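Local coordinates for GTP-binding protein (Pyrococcus horikoshii, PDB 1WXQ), which probably binds GTP and may hydrolyse nucleoside triphosphates as a member of the Obg-like GTPases, though its cellular role is unknown, at residues N66-I71 and F265-P270; A102-H107 and F314-L319; V218-K223 and Q306-R311; E230-L235 and D298-T303; R237-E240 and I245-P248. All coordinates share one frame; numbering follows the deposited sequence.

Interaction 1: N66-I71 and F265-P270; sequences NGLALI and FIEYIP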
# COMPACT_ATOMS: atom_id res chain seq x y z
N ASN A 66 -22.75 6.87 -1.27
CA ASN A 66 -22.80 8.23 -1.79
C ASN A 66 -21.92 8.50 -3.00
O ASN A 66 -21.11 9.44 -3.01
CB ASN A 66 -22.45 9.22 -0.67
CG ASN A 66 -23.68 9.75 0.04
OD1 ASN A 66 -24.82 9.41 -0.31
ND2 ASN A 66 -23.46 10.60 1.04
N GLY A 67 -22.08 7.70 -4.04
CA GLY A 67 -21.30 7.90 -5.25
C GLY A 67 -19.82 7.61 -5.07
O GLY A 67 -19.00 8.03 -5.89
N LEU A 68 -19.48 6.90 -4.01
CA LEU A 68 -18.09 6.56 -3.74
C LEU A 68 -17.91 5.06 -3.58
O LEU A 68 -18.77 4.38 -3.01
CB LEU A 68 -17.58 7.27 -2.48
CG LEU A 68 -17.31 8.78 -2.54
CD1 LEU A 68 -16.94 9.28 -1.15
CD2 LEU A 68 -16.19 9.07 -3.54
N ALA A 69 -16.79 4.55 -4.07
CA ALA A 69 -16.48 3.13 -3.97
C ALA A 69 -15.60 2.84 -2.76
O ALA A 69 -14.52 3.42 -2.60
CB ALA A 69 -15.79 2.66 -5.24
N LEU A 70 -16.07 1.96 -1.88
CA LEU A 70 -15.29 1.58 -0.71
C LEU A 70 -14.81 0.13 -0.91
O LEU A 70 -15.50 -0.83 -0.58
CB LEU A 70 -16.12 1.71 0.56
CG LEU A 70 -16.29 3.13 1.12
CD1 LEU A 70 -17.18 3.96 0.21
CD2 LEU A 70 -16.89 3.05 2.51
N ILE A 71 -13.61 0.00 -1.48
CA ILE A 71 -12.99 -1.28 -1.78
C ILE A 71 -12.18 -1.75 -0.58
O ILE A 71 -11.28 -1.05 -0.14
CB ILE A 71 -12.06 -1.13 -2.99
CG1 ILE A 71 -12.68 -0.16 -4.00
CG2 ILE A 71 -11.79 -2.48 -3.63
CD1 ILE A 71 -11.76 0.28 -5.12
N PHE A 265 -23.33 11.17 11.66
CA PHE A 265 -23.07 10.87 10.25
C PHE A 265 -21.64 11.25 9.81
O PHE A 265 -21.32 12.40 9.57
CB PHE A 265 -24.09 11.63 9.41
CG PHE A 265 -24.23 11.00 8.06
CD1 PHE A 265 -23.53 11.52 6.98
CD2 PHE A 265 -25.10 9.93 7.88
CE1 PHE A 265 -23.69 10.97 5.72
CE2 PHE A 265 -25.26 9.38 6.61
CZ PHE A 265 -24.56 9.90 5.53
N ILE A 266 -20.77 10.21 9.73
CA ILE A 266 -19.41 10.37 9.16
C ILE A 266 -19.11 9.38 8.02
O ILE A 266 -19.83 8.42 7.80
CB ILE A 266 -18.40 10.21 10.30
CG1 ILE A 266 -18.12 8.73 10.54
CG2 ILE A 266 -18.98 10.80 11.60
CD1 ILE A 266 -19.41 7.91 10.70
N GLU A 267 -17.99 9.64 7.26
CA GLU A 267 -17.84 8.90 6.00
C GLU A 267 -16.63 7.95 5.81
O GLU A 267 -16.81 6.75 5.61
CB GLU A 267 -18.11 9.80 4.77
CG GLU A 267 -19.61 9.85 4.44
CD GLU A 267 -19.91 9.14 3.13
OE1 GLU A 267 -20.68 8.19 3.14
OE2 GLU A 267 -19.40 9.57 2.10
N TYR A 268 -15.36 8.45 5.86
CA TYR A 268 -15.05 9.73 6.49
C TYR A 268 -14.14 10.61 5.63
O TYR A 268 -13.15 10.16 5.05
CB TYR A 268 -14.38 9.45 7.84
CG TYR A 268 -14.37 10.68 8.67
CD1 TYR A 268 -15.57 11.31 8.98
CD2 TYR A 268 -13.17 11.20 9.15
CE1 TYR A 268 -15.58 12.46 9.76
CE2 TYR A 268 -13.17 12.35 9.93
CZ TYR A 268 -14.37 12.98 10.23
OH TYR A 268 -14.38 14.11 11.02
N ILE A 269 -14.51 11.91 5.57
CA ILE A 269 -13.58 12.92 5.06
C ILE A 269 -14.06 14.30 5.48
O ILE A 269 -13.68 14.80 6.53
CB ILE A 269 -13.56 12.82 3.55
CG1 ILE A 269 -12.59 11.90 3.06
CG2 ILE A 269 -12.99 14.09 2.92
CD1 ILE A 269 -12.44 11.60 1.61
N PRO A 270 -14.98 14.93 4.71
CA PRO A 270 -15.36 16.32 4.95
C PRO A 270 -15.83 16.57 6.38
O PRO A 270 -15.60 17.63 6.97
CB PRO A 270 -16.47 16.68 3.97
CG PRO A 270 -16.53 15.60 2.90
CD PRO A 270 -15.73 14.39 3.59

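Interaction 2: A102-H107 and F314-L319; sequences ASALIH and FDLLKL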
# COMPACT_ATOMS: atom_id res chain seq x y z
N ALA A 102 3.90 -7.72 3.80
CA ALA A 102 3.28 -6.44 3.50
C ALA A 102 3.65 -5.92 2.12
O ALA A 102 4.79 -6.01 1.70
CB ALA A 102 3.69 -5.41 4.56
N SER A 103 2.67 -5.39 1.40
CA SER A 103 2.94 -4.81 0.10
C SER A 103 3.38 -3.37 0.36
O SER A 103 4.03 -2.74 -0.47
CB SER A 103 1.68 -4.79 -0.77
OG SER A 103 1.27 -6.10 -1.07
N ALA A 104 2.99 -2.83 1.51
CA ALA A 104 3.37 -1.47 1.84
C ALA A 104 3.18 -1.26 3.30
O ALA A 104 2.47 -2.02 3.96
CB ALA A 104 2.54 -0.45 1.06
N LEU A 105 3.83 -0.23 3.82
CA LEU A 105 3.71 0.06 5.23
C LEU A 105 3.33 1.51 5.47
O LEU A 105 3.75 2.40 4.73
CB LEU A 105 5.05 -0.18 5.92
CG LEU A 105 5.82 -1.47 5.74
CD1 LEU A 105 7.27 -1.22 6.16
CD2 LEU A 105 5.18 -2.55 6.55
N ILE A 106 2.53 1.72 6.50
CA ILE A 106 2.16 3.06 6.90
C ILE A 106 2.94 3.28 8.21
O ILE A 106 2.60 2.72 9.25
CB ILE A 106 0.67 3.17 7.20
CG1 ILE A 106 -0.13 2.99 5.91
CG2 ILE A 106 0.36 4.54 7.84
CD1 ILE A 106 -1.62 3.00 6.15
N HIS A 107 4.00 4.08 8.15
CA HIS A 107 4.77 4.32 9.36
C HIS A 107 4.28 5.56 10.13
O HIS A 107 4.52 6.70 9.72
CB HIS A 107 6.26 4.48 9.03
CG HIS A 107 7.12 4.56 10.25
ND1 HIS A 107 6.61 4.47 11.52
CD2 HIS A 107 8.45 4.73 10.38
CE1 HIS A 107 7.60 4.57 12.40
NE2 HIS A 107 8.72 4.72 11.74
N PHE A 314 -3.47 3.79 -4.19
CA PHE A 314 -3.46 4.44 -5.50
C PHE A 314 -2.12 5.02 -5.97
O PHE A 314 -1.85 5.09 -7.16
CB PHE A 314 -4.49 5.58 -5.50
CG PHE A 314 -5.88 5.14 -5.15
CD1 PHE A 314 -6.46 4.04 -5.78
CD2 PHE A 314 -6.61 5.85 -4.20
CE1 PHE A 314 -7.77 3.63 -5.47
CE2 PHE A 314 -7.92 5.46 -3.87
CZ PHE A 314 -8.50 4.34 -4.51
N ASP A 315 -1.29 5.45 -5.03
CA ASP A 315 -0.01 6.05 -5.39
C ASP A 315 1.18 5.13 -5.21
O ASP A 315 1.82 4.75 -6.19
CB ASP A 315 0.20 7.31 -4.56
CG ASP A 315 1.28 8.18 -5.13
OD1 ASP A 315 2.27 7.62 -5.65
OD2 ASP A 315 1.15 9.42 -5.03
N LEU A 316 1.49 4.79 -3.97
CA LEU A 316 2.63 3.91 -3.71
C LEU A 316 2.54 2.68 -4.60
O LEU A 316 3.36 2.48 -5.48
CB LEU A 316 2.63 3.41 -2.26
CG LEU A 316 3.53 3.92 -1.15
CD1 LEU A 316 3.84 2.73 -0.25
CD2 LEU A 316 4.82 4.51 -1.70
N LEU A 317 1.52 1.87 -4.36
CA LEU A 317 1.34 0.65 -5.12
C LEU A 317 0.77 0.89 -6.51
O LEU A 317 0.78 -0.01 -7.34
CB LEU A 317 0.46 -0.32 -4.32
CG LEU A 317 1.01 -0.51 -2.89
CD1 LEU A 317 0.12 -1.43 -2.10
CD2 LEU A 317 2.42 -1.06 -2.95
N LYS A 318 0.29 2.10 -6.75
CA LYS A 318 -0.28 2.48 -8.04
C LYS A 318 -1.39 1.55 -8.53
O LYS A 318 -1.42 1.13 -9.69
CB LYS A 318 0.83 2.55 -9.09
CG LYS A 318 1.92 3.56 -8.78
CD LYS A 318 2.49 4.18 -10.06
CE LYS A 318 3.08 3.12 -11.00
NZ LYS A 318 3.44 3.69 -12.34
N LEU A 319 -2.31 1.21 -7.64
CA LEU A 319 -3.43 0.36 -8.00
C LEU A 319 -4.53 1.25 -8.57
O LEU A 319 -4.62 2.43 -8.25
CB LEU A 319 -3.93 -0.39 -6.77
CG LEU A 319 -2.86 -1.26 -6.10
CD1 LEU A 319 -3.35 -1.74 -4.74
CD2 LEU A 319 -2.52 -2.45 -6.99

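Interaction 3: V218-K223 and Q306-R311; sequences VIAANK and QEVINR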
# COMPACT_ATOMS: atom_id res chain seq x y z
N VAL A 218 4.35 4.82 3.58
CA VAL A 218 3.81 6.15 3.67
C VAL A 218 3.92 6.50 5.14
O VAL A 218 3.66 5.66 6.01
CB VAL A 218 2.35 6.23 3.21
CG1 VAL A 218 1.77 7.61 3.57
CG2 VAL A 218 2.27 6.02 1.71
N ILE A 219 4.31 7.73 5.41
CA ILE A 219 4.48 8.17 6.77
C ILE A 219 3.29 8.98 7.28
O ILE A 219 2.89 9.98 6.69
CB ILE A 219 5.78 8.99 6.87
CG1 ILE A 219 6.91 8.18 6.25
CG2 ILE A 219 6.08 9.34 8.33
CD1 ILE A 219 8.23 8.89 6.18
N ALA A 220 2.72 8.53 8.39
CA ALA A 220 1.60 9.24 8.99
C ALA A 220 2.17 10.06 10.13
O ALA A 220 2.56 9.50 11.16
CB ALA A 220 0.57 8.25 9.51
N ALA A 221 2.25 11.38 9.94
CA ALA A 221 2.75 12.27 10.98
C ALA A 221 1.55 12.48 11.90
O ALA A 221 0.80 13.43 11.75
CB ALA A 221 3.20 13.60 10.37
N ASN A 222 1.39 11.56 12.85
CA ASN A 222 0.25 11.57 13.75
C ASN A 222 0.31 12.55 14.91
O ASN A 222 1.39 12.96 15.33
CB ASN A 222 0.01 10.15 14.26
CG ASN A 222 -1.39 9.94 14.78
OD1 ASN A 222 -2.36 10.35 14.15
ND2 ASN A 222 -1.50 9.29 15.93
N LYS A 223 -0.86 12.90 15.42
CA LYS A 223 -1.01 13.86 16.52
C LYS A 223 -0.76 15.25 15.97
O LYS A 223 -0.41 16.17 16.70
CB LYS A 223 -0.04 13.56 17.66
CG LYS A 223 -0.16 12.14 18.24
CD LYS A 223 0.44 12.02 19.64
CE LYS A 223 1.92 12.36 19.68
NZ LYS A 223 2.50 12.21 21.07
N GLN A 306 -7.71 8.61 6.26
CA GLN A 306 -8.19 8.13 4.97
C GLN A 306 -7.25 8.48 3.82
O GLN A 306 -7.09 7.70 2.88
CB GLN A 306 -9.58 8.68 4.68
CG GLN A 306 -10.29 7.98 3.53
CD GLN A 306 -10.46 6.49 3.77
OE1 GLN A 306 -10.96 6.07 4.81
NE2 GLN A 306 -10.06 5.69 2.79
N GLU A 307 -6.65 9.66 3.91
CA GLU A 307 -5.72 10.17 2.90
C GLU A 307 -4.50 9.24 2.79
O GLU A 307 -4.08 8.86 1.70
CB GLU A 307 -5.27 11.58 3.30
CG GLU A 307 -4.71 12.43 2.19
CD GLU A 307 -4.18 13.77 2.71
OE1 GLU A 307 -4.82 14.34 3.62
OE2 GLU A 307 -3.13 14.23 2.20
N VAL A 308 -3.95 8.87 3.94
CA VAL A 308 -2.80 7.99 3.96
C VAL A 308 -3.11 6.67 3.24
O VAL A 308 -2.32 6.23 2.40
CB VAL A 308 -2.35 7.70 5.39
CG1 VAL A 308 -1.28 6.62 5.39
CG2 VAL A 308 -1.83 8.97 6.04
N ILE A 309 -4.24 6.06 3.56
CA ILE A 309 -4.62 4.78 2.95
C ILE A 309 -4.83 4.89 1.44
O ILE A 309 -4.47 3.98 0.68
CB ILE A 309 -5.86 4.19 3.63
CG1 ILE A 309 -5.52 3.85 5.09
CG2 ILE A 309 -6.34 2.96 2.88
CD1 ILE A 309 -6.69 3.41 5.94
N ASN A 310 -5.40 6.01 0.98
CA ASN A 310 -5.60 6.19 -0.45
C ASN A 310 -4.22 6.37 -1.13
O ASN A 310 -4.01 5.89 -2.25
CB ASN A 310 -6.50 7.42 -0.75
CG ASN A 310 -7.98 7.19 -0.39
OD1 ASN A 310 -8.41 6.07 -0.06
ND2 ASN A 310 -8.77 8.27 -0.45
N ARG A 311 -3.29 7.04 -0.46
CA ARG A 311 -1.97 7.27 -1.06
C ARG A 311 -1.20 5.97 -1.15
O ARG A 311 -0.41 5.79 -2.08
CB ARG A 311 -1.16 8.33 -0.29
CG ARG A 311 -1.70 9.75 -0.41
CD ARG A 311 -1.74 10.26 -1.88
NE ARG A 311 -0.40 10.51 -2.41
CZ ARG A 311 0.34 11.58 -2.09
NH1 ARG A 311 -0.12 12.50 -1.26
NH2 ARG A 311 1.55 11.71 -2.60

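Interaction 4: E230-L235 and D298-T303; sequences EQIKRL and DRFGST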
# COMPACT_ATOMS: atom_id res chain seq x y z
N GLU A 230 4.41 24.56 11.24
CA GLU A 230 5.86 24.63 11.07
C GLU A 230 6.52 23.27 11.30
O GLU A 230 7.39 22.84 10.56
CB GLU A 230 6.40 25.65 12.07
CG GLU A 230 7.92 25.81 11.97
CD GLU A 230 8.35 27.00 12.81
OE1 GLU A 230 7.98 27.05 13.97
OE2 GLU A 230 9.05 27.86 12.28
N GLN A 231 6.09 22.61 12.39
CA GLN A 231 6.62 21.29 12.70
C GLN A 231 6.27 20.28 11.61
O GLN A 231 7.09 19.48 11.18
CB GLN A 231 6.03 20.84 14.04
CG GLN A 231 7.04 20.95 15.18
CD GLN A 231 6.31 20.93 16.50
OE1 GLN A 231 5.13 21.23 16.61
NE2 GLN A 231 7.08 20.57 17.54
N ILE A 232 4.98 20.31 11.21
CA ILE A 232 4.51 19.37 10.20
C ILE A 232 5.21 19.59 8.85
O ILE A 232 5.79 18.68 8.27
CB ILE A 232 3.00 19.55 10.04
CG1 ILE A 232 2.28 19.08 11.30
CG2 ILE A 232 2.49 18.71 8.86
CD1 ILE A 232 0.81 19.51 11.33
N LYS A 233 5.12 20.83 8.36
CA LYS A 233 5.70 21.22 7.07
C LYS A 233 7.18 20.90 7.01
O LYS A 233 7.73 20.64 5.95
CB LYS A 233 5.48 22.72 6.82
CG LYS A 233 6.02 23.20 5.47
CD LYS A 233 5.94 24.72 5.27
CE LYS A 233 4.62 25.17 4.67
NZ LYS A 233 3.45 25.01 5.60
N ARG A 234 7.84 20.91 8.16
CA ARG A 234 9.28 20.69 8.17
C ARG A 234 9.60 19.22 7.90
O ARG A 234 10.52 18.88 7.16
CB ARG A 234 9.80 21.09 9.55
CG ARG A 234 11.32 21.00 9.64
CD ARG A 234 11.84 21.48 11.00
NE ARG A 234 11.26 20.68 12.09
CZ ARG A 234 10.95 21.33 13.23
NH1 ARG A 234 11.15 22.63 13.32
NH2 ARG A 234 10.41 20.66 14.25
N LEU A 235 8.84 18.34 8.57
CA LEU A 235 9.05 16.91 8.39
C LEU A 235 8.61 16.46 7.00
O LEU A 235 9.23 15.62 6.36
CB LEU A 235 8.25 16.17 9.46
CG LEU A 235 8.21 14.66 9.22
CD1 LEU A 235 9.56 13.99 9.52
CD2 LEU A 235 7.18 13.95 10.09
N ASP A 298 -10.55 21.19 11.20
CA ASP A 298 -11.06 21.89 10.04
C ASP A 298 -9.89 22.54 9.29
O ASP A 298 -10.08 23.21 8.28
CB ASP A 298 -12.01 22.98 10.55
CG ASP A 298 -13.31 22.95 9.77
OD1 ASP A 298 -13.26 22.77 8.56
OD2 ASP A 298 -14.36 23.16 10.38
N ARG A 299 -8.76 22.34 9.99
CA ARG A 299 -7.49 22.93 9.65
C ARG A 299 -6.79 22.06 8.61
O ARG A 299 -6.04 22.52 7.75
CB ARG A 299 -6.72 22.95 10.99
CG ARG A 299 -5.21 22.74 10.85
CD ARG A 299 -4.50 22.55 12.20
NE ARG A 299 -3.06 22.84 12.08
CZ ARG A 299 -2.23 22.44 13.09
NH1 ARG A 299 -2.74 21.83 14.14
NH2 ARG A 299 -0.91 22.63 12.99
N PHE A 300 -7.01 20.74 8.61
CA PHE A 300 -6.39 19.85 7.62
C PHE A 300 -7.34 19.37 6.51
O PHE A 300 -6.89 18.85 5.49
CB PHE A 300 -5.80 18.60 8.29
CG PHE A 300 -4.85 18.89 9.40
CD1 PHE A 300 -5.20 18.59 10.71
CD2 PHE A 300 -3.61 19.43 9.14
CE1 PHE A 300 -4.32 18.84 11.77
CE2 PHE A 300 -2.70 19.68 10.18
CZ PHE A 300 -3.06 19.38 11.50
N GLY A 301 -8.64 19.52 6.73
CA GLY A 301 -9.61 19.07 5.74
C GLY A 301 -10.12 17.65 6.00
O GLY A 301 -10.98 17.15 5.27
N SER A 302 -9.58 17.00 7.03
CA SER A 302 -9.96 15.66 7.40
C SER A 302 -9.06 15.17 8.51
O SER A 302 -8.23 15.90 9.04
CB SER A 302 -9.81 14.76 6.17
OG SER A 302 -8.43 14.47 5.96
N THR A 303 -9.21 13.91 8.90
CA THR A 303 -8.38 13.34 9.95
C THR A 303 -7.06 12.83 9.40
O THR A 303 -6.18 12.42 10.16
CB THR A 303 -9.12 12.20 10.69
OG1 THR A 303 -9.72 11.30 9.73
CG2 THR A 303 -10.20 12.79 11.62

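Interaction 5: R237-E240 and I245-P248; sequences REEE and IVIP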
# COMPACT_ATOMS: atom_id res chain seq x y z
N ARG A 237 8.65 18.27 4.24
CA ARG A 237 9.71 18.72 3.33
C ARG A 237 10.95 17.86 3.36
O ARG A 237 11.42 17.40 2.32
CB ARG A 237 10.11 20.16 3.66
CG ARG A 237 9.12 21.21 3.21
CD ARG A 237 9.25 21.54 1.73
NE ARG A 237 8.60 22.82 1.45
CZ ARG A 237 7.30 22.97 1.26
NH1 ARG A 237 6.49 21.92 1.31
NH2 ARG A 237 6.80 24.18 1.06
N GLU A 238 11.49 17.65 4.55
CA GLU A 238 12.71 16.87 4.72
C GLU A 238 12.55 15.46 4.13
O GLU A 238 13.35 15.03 3.29
CB GLU A 238 13.05 16.78 6.21
CG GLU A 238 14.47 16.35 6.54
CD GLU A 238 14.72 16.26 8.05
OE1 GLU A 238 14.28 17.17 8.80
OE2 GLU A 238 15.35 15.28 8.49
N GLU A 239 11.50 14.77 4.53
CA GLU A 239 11.25 13.42 4.07
C GLU A 239 10.76 13.25 2.63
O GLU A 239 11.03 12.22 2.01
CB GLU A 239 10.28 12.71 5.02
CG GLU A 239 10.90 12.35 6.36
CD GLU A 239 12.24 11.64 6.21
OE1 GLU A 239 12.37 10.81 5.28
OE2 GLU A 239 13.16 11.89 7.02
N GLU A 240 10.06 14.24 2.08
CA GLU A 240 9.59 14.07 0.71
C GLU A 240 10.76 14.17 -0.27
O GLU A 240 10.65 13.79 -1.44
CB GLU A 240 8.48 15.08 0.37
CG GLU A 240 7.20 14.89 1.22
CD GLU A 240 5.89 15.17 0.45
OE1 GLU A 240 5.82 16.20 -0.27
OE2 GLU A 240 4.93 14.38 0.56
N ILE A 245 6.34 9.84 1.30
CA ILE A 245 5.12 10.63 1.29
C ILE A 245 4.70 10.83 2.75
O ILE A 245 4.52 9.86 3.48
CB ILE A 245 3.98 9.88 0.57
CG1 ILE A 245 4.32 9.76 -0.92
CG2 ILE A 245 2.66 10.59 0.82
CD1 ILE A 245 3.27 8.99 -1.72
N VAL A 246 4.55 12.08 3.18
CA VAL A 246 4.16 12.34 4.57
C VAL A 246 2.88 13.12 4.72
O VAL A 246 2.75 14.21 4.19
CB VAL A 246 5.22 13.13 5.34
CG1 VAL A 246 4.72 13.37 6.75
CG2 VAL A 246 6.52 12.38 5.35
N ILE A 247 1.94 12.57 5.48
CA ILE A 247 0.66 13.22 5.68
C ILE A 247 0.29 13.43 7.16
O ILE A 247 0.39 12.51 7.98
CB ILE A 247 -0.42 12.40 4.93
CG1 ILE A 247 -0.10 12.45 3.42
CG2 ILE A 247 -1.83 12.91 5.24
CD1 ILE A 247 -0.76 11.35 2.60
N PRO A 248 -0.08 14.67 7.53
CA PRO A 248 -0.45 14.94 8.93
C PRO A 248 -1.66 14.08 9.26
O PRO A 248 -2.44 13.73 8.37
CB PRO A 248 -0.75 16.44 8.93
CG PRO A 248 -1.06 16.75 7.51
CD PRO A 248 -0.09 15.91 6.74

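Interaction 1: N66-I71 and F265-P270
Glu267 reaches across to Leu68 and Asn66 with one carboxylate oxygen, and that oxygen makes all the close contacts of this surface patch. Its OE2 lies 4.1 Å from Leu68 CD1 and equally far, 4.1 Å, from Asn66 CB, so it touches a leucine methyl and the first side-chain carbon of the asparagine without bonding to either. A bend at the second torsion of the glutamate (chi2 -111°) turns the carboxylate toward these two residues, and its other oxygen, OE1, forms a long and weak ion pair with Arg65. The Leu68 and Glu267 side chains cross at a slant. Leu68 also packs on Ile45 and Asp47 of strand 39-47, and a branched apolar residue suits a place that meets both the sheet and an acidic side chain.

Away from this point the two segments draw apart. Leu70 CD2 comes no nearer than 4.8 Å to the backbone O of Glu267, and on the exposed side Phe265 CZ stays 4.7 Å from Asn66 ND2. The loop 265-270 has its other contacts elsewhere: a cis peptide bond precedes Tyr268, whose side chain packs on Glu254 and Leu257 of helix 251-258. Asn66 and Gly67 both have positive phi, which glycine adopts easily and asparagine tolerates better than most residues. With Leu70 paired by backbone bonding to Glu63, this Asn-Gly pair is consistent with a type I' turn closing a tight beta-hairpin between strands 64-65 and 68-77, with the irregular loop lying against its tip.

Interaction 2: A102-H107 and F314-L319
Leu317 accepts a hydrogen bond from Lys346 NZ on its backbone O, while its side chain lies against the start of strand 104-110. Methyl CD2 sits 3.4 Å from the carbonyl O of Ser103, a touch of carbon on oxygen and not a bond. The other branch, CD1, meets Ser103 CB at 3.9 Å, and Ala104 CB faces both methyls of the fork, 4.1 Å from Leu317 CD2. With CG beside its backbone N (chi1 -52°), Leu317 spreads its methyl fork over two successive residues of the strand. The serine takes part through carbon: its OG is 4.9 Å from Leu317 CD1, farther than CB.

Ala104 has a second neighbour from the helix end, Leu316, whose CD1 approaches its CB to 3.7 Å. A single methyl suits this position because two leucines and Val312 all press on it; the strand backbone stays near the helix, which covers one face of the central sheet. Leu316 also packs on Val218 and Pro216, so it reaches over to the neighbouring parallel strand. Lys318 then leaves the helical path with positive phi and carries the chain toward strand 319-325.

An alanine in place of Leu317 would be likely to leave the Ser103 carbonyl and the flank of Ala104 without their apolar cover and open a gap beneath the helix end. The strand backbone is bonded to Glu2 and Gly4 on one side and to Pro216 and Val218 on the other. With no hydrogen bond crossing between the two segments, their adhesion rests on burial and fit of methyl groups, and not on directional bonding.

Interaction 3: V218-K223 and Q306-R311
Arg311 meets Val218 through its backbone: the carbonyl carbon C of this basic residue lies 4.5 Å from Val218 CG2, although its CB points toward the strand. The first three torsions of the arginine all lie near -60° to -70°, which curls the chain so that the guanidinium leads away. The side chain passes along Ile247 and Ile245, and NE forms a salt bridge with Asp315.

Beside it lies a purely apolar pairing. Val308 CG1, anti to its backbone N (chi1 172°), touches Val218 CG1 at 3.7 Å, and the two side chains slide past each other in opposite directions. Val308 CG2 rests 4.3 Å from Ala220 CB.

Strand 218-222 and helix 306-311 run antiparallel, at 174°, with their axes 9.0 Å apart, as in the alpha/beta layering of a P-loop GTPase domain. Valine and alanine suit such an interface, being branched or small enough for a helix to lie close on a sheet. Phe16 of helix 13-21 also packs on Ala220 and Val308. At the far end of the strand, Asn222 and Lys223 begin an Asn-Lys-Ala sequence consistent with the guanine-recognising G4 motif; Asn222 is bonded to Val11 and Ala251, and Lys223 to Asp110.

Interaction 4: E230-L235 and D298-T303
Phe300 presents its ring edge to Ile232 and one face to its own neighbour, Arg299. Methyl CD1 of Ile232 comes in near the ring plane, 3.7 Å from Phe300 CE2 and 3.9 Å from CZ, so the aliphatic tip meets the rim and not the pi cloud. Over one face of the ring, Arg299 CG stands 3.8 Å above the plane at its centre. Farther along the same chain, the guanidinium of Arg299 has Phe300 CZ on one of its own faces, displaced toward the rim. The arginine is extended from CG to NE, which lets its aliphatic part lie along the ring before the charged group passes beyond it.

Across the contact, Arg299 NH2 is 3.9 Å from Ile232 CD1, a methyl-to-nitrogen touch without a bond. That nitrogen has its polar partners elsewhere: it forms a salt bridge with Asp229 and a hydrogen bond with the backbone O of Ala227, both just ahead of the segment 230-235. Ile232 and Phe300 approach from opposite directions. Isoleucine suits its place because its long branch, with CG1 beside the backbone N (chi1 -69°), extends from the helix far enough to meet the ring, though the nearest CA atoms, of Ile232 and Phe300, are 11.2 Å apart. Ala224 and Pro248 pack on both of these side chains.

The chemistry is thus divided in two: an apolar methyl touches the ring edge and the NH2 end of the arginine, while the charge of Arg299, tied to Asp229 and Ala227, probably holds the loop 298-303 against the beginning of helix 229-241.

Interaction 5: R237-E240 and I245-P248
Glu239 leaves the helix with CB facing the strand, and there it touches Val246: CB lies 3.8 Å from Val246 CG2. The next carbon, CG, set beside the backbone N (chi1 -72°), is already 4.5 Å from Val246 CG2, and the bend at chi2 (-49°) then sends CD and the carboxylate off the strand. At the tip OE1 forms a salt bridge with Arg242, while the side chain also packs on Tyr244 and on Val128 and Ile131 of helix 127-147. A glutamate fits here since its aliphatic base can serve as packing material and its charge still finds a mate.

Glu240 behaves in the reverse way. Its CB does not face the strand, but its bent chain swings the carboxylate over the beginning of 245-248. OE2 comes to 3.5 Å from Val246 N without making a hydrogen bond, and to 3.8 Å from Ile245 CA. This is the more exposed margin of the contact, where an acidic group can remain in water.

Val246 carries the buried side. Its compact, branched shape suits an extended strand under a helix, and beyond Glu239 it packs on Ile219 and Ala221 of the next strand. Strands 217-222 and 245-249 lie parallel and adjacent, with helix 229-241 linking them over one face of the sheet, which is the beta-alpha-beta crossover from which parallel alpha/beta folds, the P-loop NTPases among them, are built.

Interactions 1, 2, 3 and 5 all reach the central sheet: Leu105 O and Val218 N are probably hydrogen-bonded at 2.7 Å between interactions 2 and 3, as are Ile219 N and Ile245 O at 2.9 Å between interactions 3 and 5. Helix 305-316 serves interactions 2 and 3, whose centres are 11 Å apart, and helix 229-241 serves interactions 4 and 5, also 11 Å apart. Pro248 CB joins the last two, lying 4.0 Å from Phe300 CE2. Interaction 1 lies toward the surface, yet Tyr268 CE2 reaches Thr303 CG2 of interaction 4 at 3.4 Å. The probable nucleotide site lies near interaction 3, where Asn222 bonds to Val11 in the likely P-loop.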